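Local coordinates for sgbp-b (PDB 7K44), which probably binds xyloglucan at the cell surface and is encoded in a xyloglucan utilization locus of the gut commensal Bacteroides uniformis, at residues A[133-138]-A[377-382]; A[235-240]-A[329-334]. All blocks are in the same frame, centred on the assembly; numbering follows the deposited sequence. Where two conformers were deposited one is given.

Contact 1 of 2, residues A[133-138]-A[377-382]; sequences SMMPIT and FDNFRV. With CA (calcium ion), chain B.
NH2 of Arg381, which lies beside the Met135 side chain, has two acceptors: it bonds Asn379 O at 2.9 Å, in the carbonyl plane, and forms a salt bridge with Glu288 OE2. Met135 CB sits over one face of the same guanidinium, offset toward its rim, 3.7 Å from Arg381 NH1. Arg381 reaches this place by a sharp bend at chi2 (-98°), which turns the chain back along its own strand. Met135 runs past it in the opposite direction; with CG anti to the backbone N (chi1 -163°) its chain extends across to Asn379, whose side chain it crosses at about a right angle, with Met135 SD 3.9 Å from Asn379 ND2. Next to this, a water spans the gap, donating to Met135 O at 2.7 Å and accepting from Asn379 ND2 at 2.9 Å; the amide also has Asp241 as a partner. Ser133 OG accepts from Met135 N at 3.0 Å, an ST turn within the loop, and bonds Glu288 OE1. Glu288 thus joins the loop to the arginine. Exchanging Arg381 for a leucine would probably leave the Glu288 carboxylate without its charge partner and Asn379 O without the NH2 donor. On the far side of Asn379 lies the calcium ion, chelated by both Asp378 carboxylate oxygens, with Asn213, Asp215, Asp241 and Lys243 supplying further ligands; a water on the metal, 2.4 Å away, donates to Asn379 OD1. With apolar cover over a charged group and a single water as the polar bridge, the IPT/TIG loop is fitted to the calcium-bearing strand of the glycan-binding domain mainly by packing and shared partners.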
ATOM      1  N   SER A 133      -4.074  -1.088   0.674  1.00 19.90           N
ATOM      2  CA  SER A 133      -5.354  -1.710   0.383  1.00 19.69           C
ATOM      3  C   SER A 133      -6.232  -0.673  -0.296  1.00 22.76           C
ATOM      4  O   SER A 133      -6.117   0.526  -0.021  1.00 22.41           O
ATOM      5  CB  SER A 133      -6.032  -2.213   1.657  1.00 22.58           C
ATOM      6  OG  SER A 133      -7.338  -2.683   1.365  1.00 22.59           O
ATOM      7  N   MET A 134      -7.102  -1.142  -1.196  1.00 22.09           N
ATOM      8  CA  MET A 134      -8.084  -0.255  -1.807  1.00 22.13           C
ATOM      9  C   MET A 134      -9.339  -0.137  -0.967  1.00 22.39           C
ATOM     10  O   MET A 134     -10.245   0.620  -1.324  1.00 22.30           O
ATOM     11  CB  MET A 134      -8.450  -0.725  -3.213  1.00 24.86           C
ATOM     12  CG  MET A 134      -7.305  -0.662  -4.202  1.00 25.12           C
ATOM     13  SD  MET A 134      -6.850   1.025  -4.694  1.00 27.63           S
ATOM     14  CE  MET A 134      -8.011   1.294  -6.032  1.00 29.54           C
ATOM     15  N   MET A 135      -9.416  -0.870   0.140  1.00 21.69           N
ATOM     16  CA  MET A 135     -10.577  -0.798   1.030  1.00 20.32           C
ATOM     17  C   MET A 135     -10.124  -0.934   2.477  1.00 22.54           C
ATOM     18  O   MET A 135     -10.531  -1.850   3.194  1.00 22.15           O
ATOM     19  CB  MET A 135     -11.631  -1.848   0.657  1.00 20.47           C
ATOM     20  CG  MET A 135     -12.974  -1.533   1.264  1.00 22.52           C
ATOM     21  SD  MET A 135     -14.273  -2.674   0.744  1.00 25.21           S
ATOM     22  CE  MET A 135     -14.585  -2.079  -0.901  1.00 27.54           C
ATOM     23  N   PRO A 136      -9.291  -0.008   2.956  1.00 21.50           N
ATOM     24  CA  PRO A 136      -8.802  -0.119   4.337  1.00 20.38           C
ATOM     25  C   PRO A 136      -9.923   0.030   5.353  1.00 21.37           C
ATOM     26  O   PRO A 136     -10.843   0.843   5.202  1.00 23.47           O
ATOM     27  CB  PRO A 136      -7.799   1.039   4.463  1.00 20.93           C
ATOM     28  CG  PRO A 136      -7.526   1.464   3.067  1.00 22.93           C
ATOM     29  CD  PRO A 136      -8.769   1.197   2.290  1.00 20.31           C
ATOM     30  N   ILE A 137      -9.831  -0.762   6.396  1.00 22.39           N
ATOM     31  CA  ILE A 137     -10.793  -0.709   7.487  1.00 23.23           C
ATOM     32  C   ILE A 137     -10.505   0.496   8.382  1.00 22.23           C
ATOM     33  O   ILE A 137      -9.349   0.793   8.706  1.00 23.26           O
ATOM     34  CB  ILE A 137     -10.737  -2.032   8.254  1.00 21.65           C
ATOM     35  CG1 ILE A 137     -11.321  -3.143   7.378  1.00 23.11           C
ATOM     36  CG2 ILE A 137     -11.536  -1.953   9.542  1.00 22.51           C
ATOM     37  CD1 ILE A 137     -11.034  -4.502   7.908  1.00 26.03           C
ATOM     38  N   THR A 138     -11.567   1.204   8.769  1.00 23.82           N
ATOM     39  CA  THR A 138     -11.428   2.411   9.582  1.00 24.67           C
ATOM     40  C   THR A 138     -10.658   2.115  10.864  1.00 25.84           C
ATOM     41  O   THR A 138     -10.923   1.123  11.550  1.00 25.14           O
ATOM     42  CB  THR A 138     -12.809   2.986   9.898  1.00 25.36           C
ATOM     43  OG1 THR A 138     -13.406   3.470   8.690  1.00 27.32           O
ATOM     44  CG2 THR A 138     -12.728   4.129  10.927  1.00 25.89           C
ATOM     45  N   PHE A 377     -11.649 -12.827   7.780  1.00 17.50           N
ATOM     46  CA  PHE A 377     -11.936 -12.520   6.384  1.00 18.04           C
ATOM     47  C   PHE A 377     -13.136 -11.585   6.296  1.00 17.87           C
ATOM     48  O   PHE A 377     -14.113 -11.740   7.041  1.00 18.01           O
ATOM     49  CB  PHE A 377     -12.313 -13.808   5.630  1.00 18.22           C
ATOM     50  CG  PHE A 377     -11.215 -14.820   5.556  1.00 19.60           C
ATOM     51  CD1 PHE A 377     -11.040 -15.756   6.562  1.00 22.79           C
ATOM     52  CD2 PHE A 377     -10.359 -14.840   4.462  1.00 22.12           C
ATOM     53  CE1 PHE A 377     -10.020 -16.691   6.475  1.00 22.55           C
ATOM     54  CE2 PHE A 377      -9.339 -15.768   4.382  1.00 24.12           C
ATOM     55  CZ  PHE A 377      -9.169 -16.686   5.393  1.00 25.39           C
ATOM     56  N   ASP A 378     -13.098 -10.647   5.347  1.00 17.10           N
ATOM     57  CA  ASP A 378     -14.213  -9.730   5.145  1.00 17.56           C
ATOM     58  C   ASP A 378     -14.096  -9.083   3.775  1.00 17.81           C
ATOM     59  O   ASP A 378     -13.048  -9.128   3.114  1.00 17.12           O
ATOM     60  CB  ASP A 378     -14.218  -8.646   6.236  1.00 18.54           C
ATOM     61  CG  ASP A 378     -15.604  -8.025   6.494  1.00 19.77           C
ATOM     62  OD1 ASP A 378     -16.615  -8.302   5.800  1.00 19.63           O
ATOM     63  OD2 ASP A 378     -15.652  -7.214   7.448  1.00 21.45           O
ATOM     64  N   ASN A 379     -15.194  -8.453   3.365  1.00 17.40           N
ATOM     65  CA  ASN A 379     -15.208  -7.511   2.240  1.00 18.86           C
ATOM     66  C   ASN A 379     -14.705  -8.132   0.937  1.00 17.78           C
ATOM     67  O   ASN A 379     -13.762  -7.643   0.321  1.00 19.22           O
ATOM     68  CB  ASN A 379     -14.454  -6.226   2.584  1.00 19.03           C
ATOM     69  CG  ASN A 379     -15.258  -5.314   3.481  1.00 20.48           C
ATOM     70  OD1 ASN A 379     -16.484  -5.406   3.524  1.00 21.71           O
ATOM     71  ND2 ASN A 379     -14.574  -4.409   4.180  1.00 22.34           N
ATOM     72  N   PHE A 380     -15.369  -9.209   0.509  1.00 16.96           N
ATOM     73  CA  PHE A 380     -15.073  -9.788  -0.796  1.00 16.96           C
ATOM     74  C   PHE A 380     -15.693  -8.911  -1.880  1.00 19.91           C
ATOM     75  O   PHE A 380     -16.882  -8.577  -1.823  1.00 19.26           O
ATOM     76  CB  PHE A 380     -15.618 -11.214  -0.893  1.00 17.63           C
ATOM     77  CG  PHE A 380     -14.982 -12.182   0.062  1.00 18.51           C
ATOM     78  CD1 PHE A 380     -15.421 -12.277   1.375  1.00 20.13           C
ATOM     79  CD2 PHE A 380     -13.958 -13.010  -0.356  1.00 19.75           C
ATOM     80  CE1 PHE A 380     -14.844 -13.181   2.267  1.00 20.39           C
ATOM     81  CE2 PHE A 380     -13.368 -13.918   0.523  1.00 20.52           C
ATOM     82  CZ  PHE A 380     -13.805 -13.998   1.835  1.00 20.22           C
ATOM     83  N   ARG A 381     -14.882  -8.528  -2.866  1.00 21.12           N
ATOM     84  CA  ARG A 381     -15.328  -7.679  -3.963  1.00 19.40           C
ATOM     85  C   ARG A 381     -14.742  -8.201  -5.265  1.00 20.04           C
ATOM     86  O   ARG A 381     -13.712  -8.876  -5.267  1.00 21.90           O
ATOM     87  CB  ARG A 381     -14.948  -6.201  -3.766  1.00 19.80           C
ATOM     88  CG  ARG A 381     -13.452  -5.918  -3.608  1.00 22.08           C
ATOM     89  CD  ARG A 381     -13.045  -5.777  -2.155  1.00 21.29           C
ATOM     90  NE  ARG A 381     -11.687  -5.243  -1.988  1.00 19.44           N
ATOM     91  CZ  ARG A 381     -11.028  -5.262  -0.834  1.00 19.70           C
ATOM     92  NH1 ARG A 381      -9.788  -4.756  -0.756  1.00 19.59           N
ATOM     93  NH2 ARG A 381     -11.611  -5.769   0.259  1.00 20.26           N
ATOM     94  N   VAL A 382     -15.427  -7.913  -6.371  1.00 19.16           N
ATOM     95  CA  VAL A 382     -14.925  -8.222  -7.711  1.00 20.29           C
ATOM     96  C   VAL A 382     -14.582  -6.899  -8.380  1.00 20.33           C
ATOM     97  O   VAL A 382     -15.462  -6.046  -8.559  1.00 21.30           O
ATOM     98  CB  VAL A 382     -15.943  -9.011  -8.550  1.00 19.52           C
ATOM     99  CG1 VAL A 382     -15.357  -9.257  -9.944  1.00 20.34           C
ATOM    100  CG2 VAL A 382     -16.313 -10.323  -7.874  1.00 19.33           C
TER
HETATM  101 CA    CA B 401     -18.115  -6.974   7.378  1.00 20.01          CA
HETATM  102  O   HOH W   1     -11.780  -4.222   3.558  1.00 24.90           O
HETATM  103  O   HOH W   2     -17.991  -5.233   5.718  1.00 21.32           O

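Contact 2 of 2, residues A[235-240]-A[329-334]; sequences AAPFFS and GQWMQC
With CG anti to its carbonyl carbon (chi1 -79°) and the indole swung across by chi2 of 102°, Trp331 carries its NE1 edge across to the loop at 235-240. There NE1 donates to Phe239 O at 2.8 Å, the N-H bent to 149° at the hydrogen; the oxygen sits at the ring edge, tilted somewhat out of the ring plane, whereas the donor stands above the plane of the carbonyl. Beside this bond Pro237 packs obliquely on the benzo end of the indole, its CB and CG each 3.6 Å from Trp331 CZ2. The proline follows a cis peptide bond, and Phe238 N returns to Ala235 O at 2.8 Å, closing a type VI beta turn in which the Phe238 ring lies over the Ala235-Ala236 peptide. Elsewhere the indole meets Phe290 edge-to-face and touches Tyr376, Ile137 and Thr140, so the ring is enclosed by strands of its own domain and by the neighbouring IPT/TIG loop. Phe238 and Phe239 are exposed residues, and Phe239 is held here through its backbone O. With the one polar atom of its side chain satisfied, the tryptophan can stay buried among largely apolar neighbours, and the bond through NE1 is consistent with a fixed ring orientation.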
ATOM      1  N   ALA A 235      -9.373  -7.295  21.113  1.00 32.85           N
ATOM      2  CA  ALA A 235      -8.793  -8.557  20.682  1.00 29.08           C
ATOM      3  C   ALA A 235      -8.760  -8.574  19.164  1.00 29.84           C
ATOM      4  O   ALA A 235      -9.480  -7.817  18.512  1.00 26.77           O
ATOM      5  CB  ALA A 235      -9.606  -9.753  21.187  1.00 31.06           C
ATOM      6  N   ALA A 236      -7.935  -9.460  18.615  1.00 29.53           N
ATOM      7  CA  ALA A 236      -7.800  -9.553  17.165  1.00 26.43           C
ATOM      8  C   ALA A 236      -9.176  -9.786  16.548  1.00 28.37           C
ATOM      9  O   ALA A 236      -9.999 -10.513  17.117  1.00 28.35           O
ATOM     10  CB  ALA A 236      -6.864 -10.697  16.786  1.00 26.79           C
ATOM     11  N   PRO A 237      -9.466  -9.186  15.388  1.00 22.21           N
ATOM     12  CA  PRO A 237      -8.548  -8.398  14.567  1.00 21.94           C
ATOM     13  C   PRO A 237      -8.475  -6.904  14.924  1.00 23.23           C
ATOM     14  O   PRO A 237      -7.983  -6.107  14.105  1.00 22.88           O
ATOM     15  CB  PRO A 237      -9.126  -8.596  13.164  1.00 21.42           C
ATOM     16  CG  PRO A 237     -10.597  -8.638  13.407  1.00 21.32           C
ATOM     17  CD  PRO A 237     -10.781  -9.344  14.746  1.00 21.64           C
ATOM     18  N   PHE A 238      -8.960  -6.552  16.121  1.00 23.89           N
ATOM     19  CA  PHE A 238      -8.866  -5.216  16.727  1.00 25.88           C
ATOM     20  C   PHE A 238      -9.795  -4.191  16.091  1.00 23.58           C
ATOM     21  O   PHE A 238     -10.567  -3.527  16.789  1.00 26.50           O
ATOM     22  CB  PHE A 238      -7.420  -4.717  16.816  1.00 26.06           C
ATOM     23  CG  PHE A 238      -6.505  -5.672  17.518  1.00 26.72           C
ATOM     24  CD1 PHE A 238      -6.544  -5.806  18.900  1.00 31.58           C
ATOM     25  CD2 PHE A 238      -5.636  -6.475  16.797  1.00 30.61           C
ATOM     26  CE1 PHE A 238      -5.710  -6.705  19.545  1.00 30.09           C
ATOM     27  CE2 PHE A 238      -4.799  -7.373  17.440  1.00 33.92           C
ATOM     28  CZ  PHE A 238      -4.839  -7.485  18.817  1.00 36.86           C
ATOM     29  N   PHE A 239      -9.750  -4.070  14.771  1.00 23.87           N
ATOM     30  CA  PHE A 239     -10.725  -3.299  14.027  1.00 22.23           C
ATOM     31  C   PHE A 239     -11.411  -4.231  13.045  1.00 20.97           C
ATOM     32  O   PHE A 239     -10.819  -5.209  12.579  1.00 22.30           O
ATOM     33  CB  PHE A 239     -10.055  -2.154  13.261  1.00 21.35           C
ATOM     34  CG  PHE A 239      -9.269  -1.233  14.140  1.00 24.93           C
ATOM     35  CD1 PHE A 239      -9.896  -0.206  14.816  1.00 27.48           C
ATOM     36  CD2 PHE A 239      -7.921  -1.429  14.317  1.00 27.41           C
ATOM     37  CE1 PHE A 239      -9.176   0.631  15.647  1.00 28.01           C
ATOM     38  CE2 PHE A 239      -7.188  -0.594  15.139  1.00 28.41           C
ATOM     39  CZ  PHE A 239      -7.825   0.431  15.801  1.00 30.09           C
ATOM     40  N   SER A 240     -12.667  -3.926  12.748  1.00 25.97           N
ATOM     41  CA  SER A 240     -13.403  -4.698  11.765  1.00 23.19           C
ATOM     42  C   SER A 240     -14.445  -3.812  11.107  1.00 25.03           C
ATOM     43  O   SER A 240     -14.932  -2.846  11.696  1.00 25.35           O
ATOM     44  CB  SER A 240     -14.076  -5.927  12.389  1.00 21.51           C
ATOM     45  OG  SER A 240     -15.210  -5.549  13.163  1.00 24.87           O
ATOM     46  N   GLY A 329      -0.766  -9.904  11.996  1.00 26.11           N
ATOM     47  CA  GLY A 329      -1.218  -8.868  12.895  1.00 24.76           C
ATOM     48  C   GLY A 329      -1.745  -7.611  12.248  1.00 28.94           C
ATOM     49  O   GLY A 329      -1.940  -6.608  12.947  1.00 30.21           O
ATOM     50  N   GLN A 330      -2.003  -7.622  10.945  1.00 25.13           N
ATOM     51  CA  GLN A 330      -2.493  -6.444  10.236  0.56 27.77           C
ATOM     52  C   GLN A 330      -3.443  -6.899   9.137  1.00 25.99           C
ATOM     53  O   GLN A 330      -3.183  -7.921   8.500  1.00 29.35           O
ATOM     54  CB  GLN A 330      -1.303  -5.694   9.608  0.56 29.33           C
ATOM     55  CG  GLN A 330      -1.583  -4.938   8.305  0.56 28.34           C
ATOM     56  CD  GLN A 330      -1.987  -3.488   8.541  0.56 28.81           C
ATOM     57  OE1 GLN A 330      -1.413  -2.803   9.388  0.56 30.20           O
ATOM     58  NE2 GLN A 330      -2.986  -3.021   7.798  0.56 19.62           N
ATOM     59  N   TRP A 331      -4.497  -6.128   8.889  1.00 21.54           N
ATOM     60  CA  TRP A 331      -5.372  -6.433   7.764  1.00 20.51           C
ATOM     61  C   TRP A 331      -4.612  -6.274   6.448  1.00 21.80           C
ATOM     62  O   TRP A 331      -3.938  -5.261   6.228  1.00 25.68           O
ATOM     63  CB  TRP A 331      -6.572  -5.493   7.778  1.00 20.31           C
ATOM     64  CG  TRP A 331      -7.634  -5.879   8.753  1.00 19.98           C
ATOM     65  CD1 TRP A 331      -7.873  -5.317   9.971  1.00 21.98           C
ATOM     66  CD2 TRP A 331      -8.622  -6.915   8.586  1.00 18.70           C
ATOM     67  NE1 TRP A 331      -8.946  -5.939  10.575  1.00 21.93           N
ATOM     68  CE2 TRP A 331      -9.425  -6.923   9.748  1.00 19.46           C
ATOM     69  CE3 TRP A 331      -8.906  -7.837   7.564  1.00 19.69           C
ATOM     70  CZ2 TRP A 331     -10.512  -7.808   9.917  1.00 19.82           C
ATOM     71  CZ3 TRP A 331      -9.973  -8.727   7.737  1.00 20.25           C
ATOM     72  CH2 TRP A 331     -10.760  -8.713   8.907  1.00 18.44           C
ATOM     73  N   MET A 332      -4.724  -7.270   5.576  1.00 19.22           N
ATOM     74  CA  MET A 332      -4.130  -7.262   4.246  1.00 19.46           C
ATOM     75  C   MET A 332      -5.216  -7.292   3.182  1.00 20.42           C
ATOM     76  O   MET A 332      -6.285  -7.880   3.371  1.00 20.68           O
ATOM     77  CB  MET A 332      -3.363  -8.561   3.989  1.00 26.89           C
ATOM     78  CG  MET A 332      -2.339  -8.979   4.999  1.00 30.66           C
ATOM     79  SD  MET A 332      -1.580 -10.487   4.361  1.00 26.34           S
ATOM     80  CE  MET A 332      -2.770 -11.755   4.822  1.00 24.23           C
ATOM     81  N   GLN A 333      -4.906  -6.739   2.013  1.00 20.56           N
ATOM     82  CA  GLN A 333      -5.713  -6.965   0.827  1.00 20.53           C
ATOM     83  C   GLN A 333      -5.122  -8.118   0.033  1.00 18.97           C
ATOM     84  O   GLN A 333      -3.925  -8.134  -0.268  1.00 21.82           O
ATOM     85  CB  GLN A 333      -5.748  -5.715  -0.043  1.00 20.33           C
ATOM     86  CG  GLN A 333      -6.377  -5.954  -1.396  1.00 22.08           C
ATOM     87  CD  GLN A 333      -6.456  -4.695  -2.218  1.00 21.41           C
ATOM     88  OE1 GLN A 333      -7.315  -3.844  -2.000  1.00 20.75           O
ATOM     89  NE2 GLN A 333      -5.553  -4.569  -3.182  1.00 25.60           N
ATOM     90  N   CYS A 334      -5.974  -9.068  -0.328  1.00 17.79           N
ATOM     91  CA  CYS A 334      -5.586 -10.272  -1.051  1.00 20.23           C
ATOM     92  C   CYS A 334      -6.406 -10.332  -2.330  1.00 19.68           C
ATOM     93  O   CYS A 334      -7.632 -10.217  -2.280  1.00 21.20           O
ATOM     94  CB  CYS A 334      -5.930 -11.495  -0.206  1.00 20.76           C
ATOM     95  SG  CYS A 334      -5.036 -11.569   1.401  1.00 23.85           S
TER

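The centres of contacts 1 and 2 are about 11 Å apart, and both segments of contact 2 fall, in sequence, between the two of contact 1. Gln333 joins them: its OE1 lies 2.8 Å from Met134 N and 2.9 Å from Arg381 NH1, probable hydrogen bonds to both segments of contact 1. A second, apolar junction sets Ile137 CD1 3.4 Å from Trp331 CE2. The calcium ion is near both, bound directly in contact 1 and about 8 Å from the Trp331 side chain in contact 2; Asp241, directly after 235-240, binds it too. The IPT/TIG loop is thereby seated on two strands of one sheet in the glycan-binding domain.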